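Long-range contacts in Thiol:disulfide interchange protein DsbL (Escherichia coli, PDB 3C7M), which forms disulfide bonds in the periplasm by passing on its own redox-active disulfide, working with DsbI to oxidise the arylsulfate sulfotransferase AssT: residues 37-42 with 180-185; 45-50 with 188-193. All coordinates share one frame; numbering follows the deposited sequence.

Overall arrangement
Both interactions join helix 40-46, or the chain just before and after it, to helix 182-193. These helices lie on the same face of the central sheet of the thioredoxin fold. Interaction 1 (37-42 with 180-185) comes earlier along both, and interaction 2 (45-50 with 188-193) follows with its centre 12 Å away, so the contacts succeed one another in the same order along both helices. Ile182 and Lys46 bridge the contacts, with Ile182 CG2 3.8 Å from Lys46 CD. Interaction 1 lies nearer in sequence to the redox-active cysteines, Cys29 and Cys32, reduced here. It also holds Asp183, which binds a cadmium ion; the nearest atom of the Lys46 side chain is about 7 Å from that ion.

Interaction 1 of 2, residues 37-42 with 180-185; sequences KAVTGP and KSIDAM. With CD (cadmium ion), chain E.
The break between helix 30-38, which follows redox-active Cys29 and carries Cys32, and helix 40-46 meets the first turn of the C-terminal helix 182-193, where Val39 and Pro42 pack against Ile182 and Met185. Val39, the first residue beyond helix 30-38, takes the N-cap position of helix 40-46, and its CA lies 5.7 Å from Ile182 CA. No hydrogen bond crosses; the side chains meet through hydrocarbon and one sulfur, with one backbone carbonyl oxygen close by. Ile182 does most of the touching with its longer branch. CG1 lies anti to the carbonyl carbon (chi1 -72°), and the chain extends from there to bring CD1 at a slant against the Pro42 ring, 3.7 Å from Pro42 CB. The same CD1 lies 3.6 Å from Ala38 O, a van der Waals approach. On the shorter branch, Ile182 CG2 lies 4.0 Å from Pro42 CB.

In the thioredoxin fold these helices share one face of the sheet, and the deeper half of the contact turns toward it: Val39 and Met185 both touch Tyr166 on strand 165-168. Met185, buried and fully extended with CG anti to the backbone N (chi1 -166°), reaches across at about a right angle to Val39, its SD 4.0 Å from CG2 in the Val39 conformer described. Ile182 and Met185 also touch Val43, one turn on from Val39.

Ser181 fixes the start of the C-terminal helix as its N-cap: OG accepts from Ala184 N at 3.0 Å, with an N-H...O angle of 162°. Asp183 points elsewhere, binding a cadmium ion through OD1 at 2.2 Å while OD2 stays 3.0 Å from the metal. Asp187, one turn on, is a further ligand of the same ion.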
loop_
_atom_site.group_PDB
_atom_site.type_symbol
_atom_site.label_atom_id
_atom_site.label_comp_id
_atom_site.label_asym_id
_atom_site.label_seq_id
_atom_site.Cartn_x
_atom_site.Cartn_y
_atom_site.Cartn_z
ATOM N N LYS A 37 -5.966 -4.179 -9.001
ATOM C CA LYS A 37 -6.048 -4.744 -10.342
ATOM C C LYS A 37 -6.656 -3.734 -11.307
ATOM O O LYS A 37 -6.274 -3.694 -12.479
ATOM C CB LYS A 37 -6.867 -6.037 -10.352
ATOM C CG LYS A 37 -6.114 -7.240 -9.797
ATOM C CD LYS A 37 -6.876 -8.539 -10.017
ATOM C CE LYS A 37 -7.926 -8.776 -8.943
ATOM N NZ LYS A 37 -8.692 -10.027 -9.210
ATOM N N ALA A 38 -7.581 -2.918 -10.803
ATOM C CA ALA A 38 -8.447 -2.111 -11.666
ATOM C C ALA A 38 -8.210 -0.600 -11.716
ATOM O O ALA A 38 -8.437 0.019 -12.763
ATOM C CB ALA A 38 -9.910 -2.389 -11.342
ATOM N N VAL A 39 -7.801 -0.001 -10.597
ATOM C CA VAL A 39 -7.715 1.470 -10.524
ATOM C C VAL A 39 -6.394 2.060 -10.018
ATOM O O VAL A 39 -5.984 3.112 -10.497
ATOM C CB VAL A 39 -8.928 2.125 -9.761
ATOM C CG1 VAL A 39 -10.244 1.481 -10.182
ATOM C CG2 VAL A 39 -8.767 2.043 -8.244
ATOM N N THR A 40 -5.736 1.401 -9.063
ATOM C CA THR A 40 -4.557 2.000 -8.406
ATOM C C THR A 40 -3.477 2.498 -9.370
ATOM O O THR A 40 -3.062 3.658 -9.307
ATOM C CB THR A 40 -3.947 1.052 -7.348
ATOM O OG1 THR A 40 -4.970 0.681 -6.420
ATOM C CG2 THR A 40 -2.818 1.743 -6.578
ATOM N N GLY A 41 -3.038 1.626 -10.268
ATOM C CA GLY A 41 -1.990 1.992 -11.206
ATOM C C GLY A 41 -2.366 3.118 -12.149
ATOM O O GLY A 41 -1.688 4.149 -12.171
ATOM N N PRO A 42 -3.431 2.920 -12.954
ATOM C CA PRO A 42 -3.852 3.984 -13.856
ATOM C C PRO A 42 -4.097 5.318 -13.167
ATOM O O PRO A 42 -3.657 6.342 -13.676
ATOM C CB PRO A 42 -5.137 3.435 -14.476
ATOM C CG PRO A 42 -4.949 1.963 -14.444
ATOM C CD PRO A 42 -4.231 1.700 -13.142
ATOM N N LYS A 180 -16.149 5.339 -8.894
ATOM C CA LYS A 180 -16.890 4.746 -10.010
ATOM C C LYS A 180 -16.068 4.533 -11.276
ATOM O O LYS A 180 -16.450 3.731 -12.133
ATOM C CB LYS A 180 -18.169 5.536 -10.298
ATOM C CG LYS A 180 -19.198 5.464 -9.160
ATOM C CD LYS A 180 -19.577 4.014 -8.808
ATOM C CE LYS A 180 -19.724 3.794 -7.297
ATOM N NZ LYS A 180 -20.762 4.672 -6.673
ATOM N N SER A 181 -14.941 5.235 -11.382
ATOM C CA SER A 181 -14.065 5.095 -12.546
ATOM C C SER A 181 -12.671 5.646 -12.286
ATOM O O SER A 181 -12.456 6.403 -11.335
ATOM C CB SER A 181 -14.669 5.805 -13.763
ATOM O OG SER A 181 -14.648 7.210 -13.578
ATOM N N ILE A 182 -11.731 5.271 -13.155
ATOM C CA ILE A 182 -10.378 5.808 -13.114
ATOM C C ILE A 182 -10.415 7.330 -13.284
ATOM O O ILE A 182 -9.798 8.063 -12.516
ATOM C CB ILE A 182 -9.485 5.151 -14.190
ATOM C CG1 ILE A 182 -9.157 3.708 -13.796
ATOM C CG2 ILE A 182 -8.201 5.945 -14.407
ATOM C CD1 ILE A 182 -8.753 2.831 -14.971
ATOM N N ASP A 183 -11.175 7.802 -14.270
ATOM C CA ASP A 183 -11.230 9.231 -14.525
ATOM C C ASP A 183 -11.783 10.020 -13.343
ATOM O O ASP A 183 -11.196 11.020 -12.936
ATOM C CB ASP A 183 -12.023 9.539 -15.793
ATOM C CG ASP A 183 -12.005 11.011 -16.133
ATOM O OD1 ASP A 183 -12.833 11.767 -15.567
ATOM O OD2 ASP A 183 -11.139 11.406 -16.949
ATOM N N ALA A 184 -12.901 9.552 -12.789
ATOM C CA ALA A 184 -13.563 10.250 -11.691
ATOM C C ALA A 184 -12.678 10.274 -10.450
ATOM O O ALA A 184 -12.621 11.279 -9.747
ATOM C CB ALA A 184 -14.890 9.614 -11.377
ATOM N N MET A 185 -11.971 9.172 -10.198
ATOM C CA MET A 185 -11.067 9.121 -9.056
ATOM C C MET A 185 -9.901 10.089 -9.232
ATOM O O MET A 185 -9.515 10.786 -8.293
ATOM C CB MET A 185 -10.545 7.706 -8.821
ATOM C CG MET A 185 -9.881 7.552 -7.459
ATOM S SD MET A 185 -9.185 5.912 -7.277
ATOM C CE MET A 185 -8.429 6.083 -5.670
HETATM CD CD CD E . -12.310 13.940 -15.836
#

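Interaction 2 of 2, residues 45-50 with 188-193; sequences EKVKDI and LIRELA
Arg190 reaches from helix 182-193 across Val47 and Ile50 to the end of helix 40-46. From CB the chain leaves with CG anti to the carbonyl carbon (chi1 -67°) and stays extended to NE, sliding past Val47 in the opposite direction. CG touches Ile50 CD1 at 3.8 Å, and that methyl continues over one face of the guanidinium, offset toward its rim. NE donates to a water at 2.9 Å in the guanidinium plane. NH1 rests 3.6 Å from Ile50 CG2 and makes a weak bond to Asp49 OD2. NH2 makes two shorter bonds, to Lys46 O at 2.9 Å and to the syn lone pair of Asp49 OD1 at 2.6 Å, the latter part of a salt bridge. Carboxylate and guanidinium are nearly coplanar, 22° apart. Beneath the arginine, Val47 CG1 meets Ile189 CG2 at 4.0 Å, and Ile50 CD1 packs on Ala193 CB. Ile189 and Ala193 continue inward to Val168 of the sheet. In the Arg190 conformer described, the Lys46 carbonyl and the Asp49 carboxylate hold the guanidinium in their plane, and its positive charge probably also complements the carbonyl end of helix 40-46.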
loop_
_atom_site.group_PDB
_atom_site.type_symbol
_atom_site.label_atom_id
_atom_site.label_comp_id
_atom_site.label_asym_id
_atom_site.label_seq_id
_atom_site.Cartn_x
_atom_site.Cartn_y
_atom_site.Cartn_z
ATOM N N GLU A 45 -0.746 6.940 -11.891
ATOM C CA GLU A 45 0.007 7.401 -13.052
ATOM C C GLU A 45 -0.530 8.751 -13.529
ATOM O O GLU A 45 0.240 9.653 -13.892
ATOM C CB GLU A 45 -0.076 6.352 -14.173
ATOM C CG GLU A 45 0.463 6.789 -15.537
ATOM C CD GLU A 45 1.971 6.965 -15.568
ATOM O OE1 GLU A 45 2.678 6.344 -14.743
ATOM O OE2 GLU A 45 2.452 7.727 -16.435
ATOM N N LYS A 46 -1.852 8.891 -13.509
ATOM C CA LYS A 46 -2.503 10.116 -13.961
ATOM C C LYS A 46 -2.193 11.312 -13.076
ATOM O O LYS A 46 -2.150 12.440 -13.563
ATOM C CB LYS A 46 -4.014 9.927 -14.080
ATOM C CG LYS A 46 -4.429 9.104 -15.293
ATOM C CD LYS A 46 -5.914 8.784 -15.290
ATOM C CE LYS A 46 -6.784 10.021 -15.487
ATOM N NZ LYS A 46 -6.465 10.750 -16.768
ATOM N N VAL A 47 -1.962 11.065 -11.785
ATOM C CA VAL A 47 -1.737 12.160 -10.830
ATOM C C VAL A 47 -0.287 12.283 -10.331
ATOM O O VAL A 47 -0.017 13.047 -9.402
ATOM C CB VAL A 47 -2.727 12.097 -9.620
ATOM C CG1 VAL A 47 -4.180 12.237 -10.093
ATOM C CG2 VAL A 47 -2.547 10.802 -8.821
ATOM N N LYS A 48 0.640 11.559 -10.961
ATOM C CA LYS A 48 2.029 11.533 -10.489
ATOM C C LYS A 48 2.732 12.896 -10.556
ATOM O O LYS A 48 3.734 13.110 -9.867
ATOM C CB LYS A 48 2.844 10.452 -11.207
ATOM C CG LYS A 48 3.174 10.753 -12.657
ATOM C CD LYS A 48 3.943 9.611 -13.287
ATOM C CE LYS A 48 4.482 10.021 -14.643
ATOM N NZ LYS A 48 4.987 8.853 -15.414
ATOM N N ASP A 49 2.203 13.805 -11.375
ATOM C CA ASP A 49 2.756 15.163 -11.479
ATOM C C ASP A 49 2.441 16.035 -10.265
ATOM O O ASP A 49 3.113 17.050 -10.047
ATOM C CB ASP A 49 2.238 15.866 -12.736
ATOM C CG ASP A 49 0.724 15.967 -12.755
ATOM O OD1 ASP A 49 0.060 14.910 -12.819
ATOM O OD2 ASP A 49 0.192 17.095 -12.686
ATOM N N ILE A 50 1.416 15.662 -9.495
ATOM C CA ILE A 50 0.997 16.455 -8.335
ATOM C C ILE A 50 1.184 15.749 -6.988
ATOM O O ILE A 50 1.413 16.416 -5.972
ATOM C CB ILE A 50 -0.459 17.004 -8.465
ATOM C CG1 ILE A 50 -1.473 15.895 -8.784
ATOM C CG2 ILE A 50 -0.511 18.111 -9.518
ATOM C CD1 ILE A 50 -2.900 16.225 -8.387
ATOM N N LEU A 188 -11.162 13.592 -8.690
ATOM C CA LEU A 188 -11.338 13.831 -7.257
ATOM C C LEU A 188 -10.006 14.113 -6.574
ATOM O O LEU A 188 -9.893 15.068 -5.803
ATOM C CB LEU A 188 -12.042 12.649 -6.587
ATOM C CG LEU A 188 -12.155 12.659 -5.058
ATOM C CD1 LEU A 188 -12.874 13.904 -4.538
ATOM C CD2 LEU A 188 -12.868 11.409 -4.604
ATOM N N ILE A 189 -8.997 13.291 -6.866
ATOM C CA ILE A 189 -7.674 13.474 -6.268
ATOM C C ILE A 189 -7.101 14.860 -6.576
ATOM O O ILE A 189 -6.507 15.500 -5.705
ATOM C CB ILE A 189 -6.683 12.354 -6.683
ATOM C CG1 ILE A 189 -7.060 11.033 -6.011
ATOM C CG2 ILE A 189 -5.242 12.733 -6.320
ATOM C CD1 ILE A 189 -6.442 9.829 -6.690
ATOM N N ARG A 190 -7.273 15.307 -7.817
ATOM C CA ARG A 190 -6.811 16.635 -8.220
ATOM C C ARG A 190 -7.508 17.741 -7.457
ATOM O O ARG A 190 -6.860 18.702 -7.036
ATOM C CB ARG A 190 -6.985 16.840 -9.721
ATOM C CG ARG A 190 -6.074 15.952 -10.488
ATOM C CD ARG A 190 -5.778 16.469 -11.854
ATOM N NE ARG A 190 -4.676 15.693 -12.394
ATOM C CZ ARG A 190 -3.409 16.082 -12.379
ATOM N NH1 ARG A 190 -3.072 17.273 -11.887
ATOM N NH2 ARG A 190 -2.481 15.283 -12.878
ATOM N N GLU A 191 -8.819 17.595 -7.280
ATOM C CA GLU A 191 -9.614 18.571 -6.512
ATOM C C GLU A 191 -9.109 18.631 -5.068
ATOM O O GLU A 191 -8.878 19.715 -4.525
ATOM C CB GLU A 191 -11.105 18.232 -6.539
ATOM C CG GLU A 191 -11.931 19.099 -5.572
ATOM C CD GLU A 191 -13.413 19.163 -5.900
ATOM O OE1 GLU A 191 -13.862 18.488 -6.848
ATOM O OE2 GLU A 191 -14.133 19.907 -5.196
ATOM N N LEU A 192 -8.902 17.462 -4.471
ATOM C CA LEU A 192 -8.438 17.383 -3.086
ATOM C C LEU A 192 -7.040 17.948 -2.907
ATOM O O LEU A 192 -6.750 18.592 -1.890
ATOM C CB LEU A 192 -8.502 15.937 -2.574
ATOM C CG LEU A 192 -9.916 15.356 -2.451
ATOM C CD1 LEU A 192 -9.884 13.888 -2.035
ATOM C CD2 LEU A 192 -10.772 16.191 -1.488
ATOM N N ALA A 193 -6.180 17.716 -3.898
ATOM C CA ALA A 193 -4.787 18.160 -3.851
ATOM C C ALA A 193 -4.643 19.671 -4.028
ATOM O O ALA A 193 -3.593 20.236 -3.701
ATOM C CB ALA A 193 -3.955 17.424 -4.890
HETATM O O HOH W 1 -5.527 13.235 -13.743
#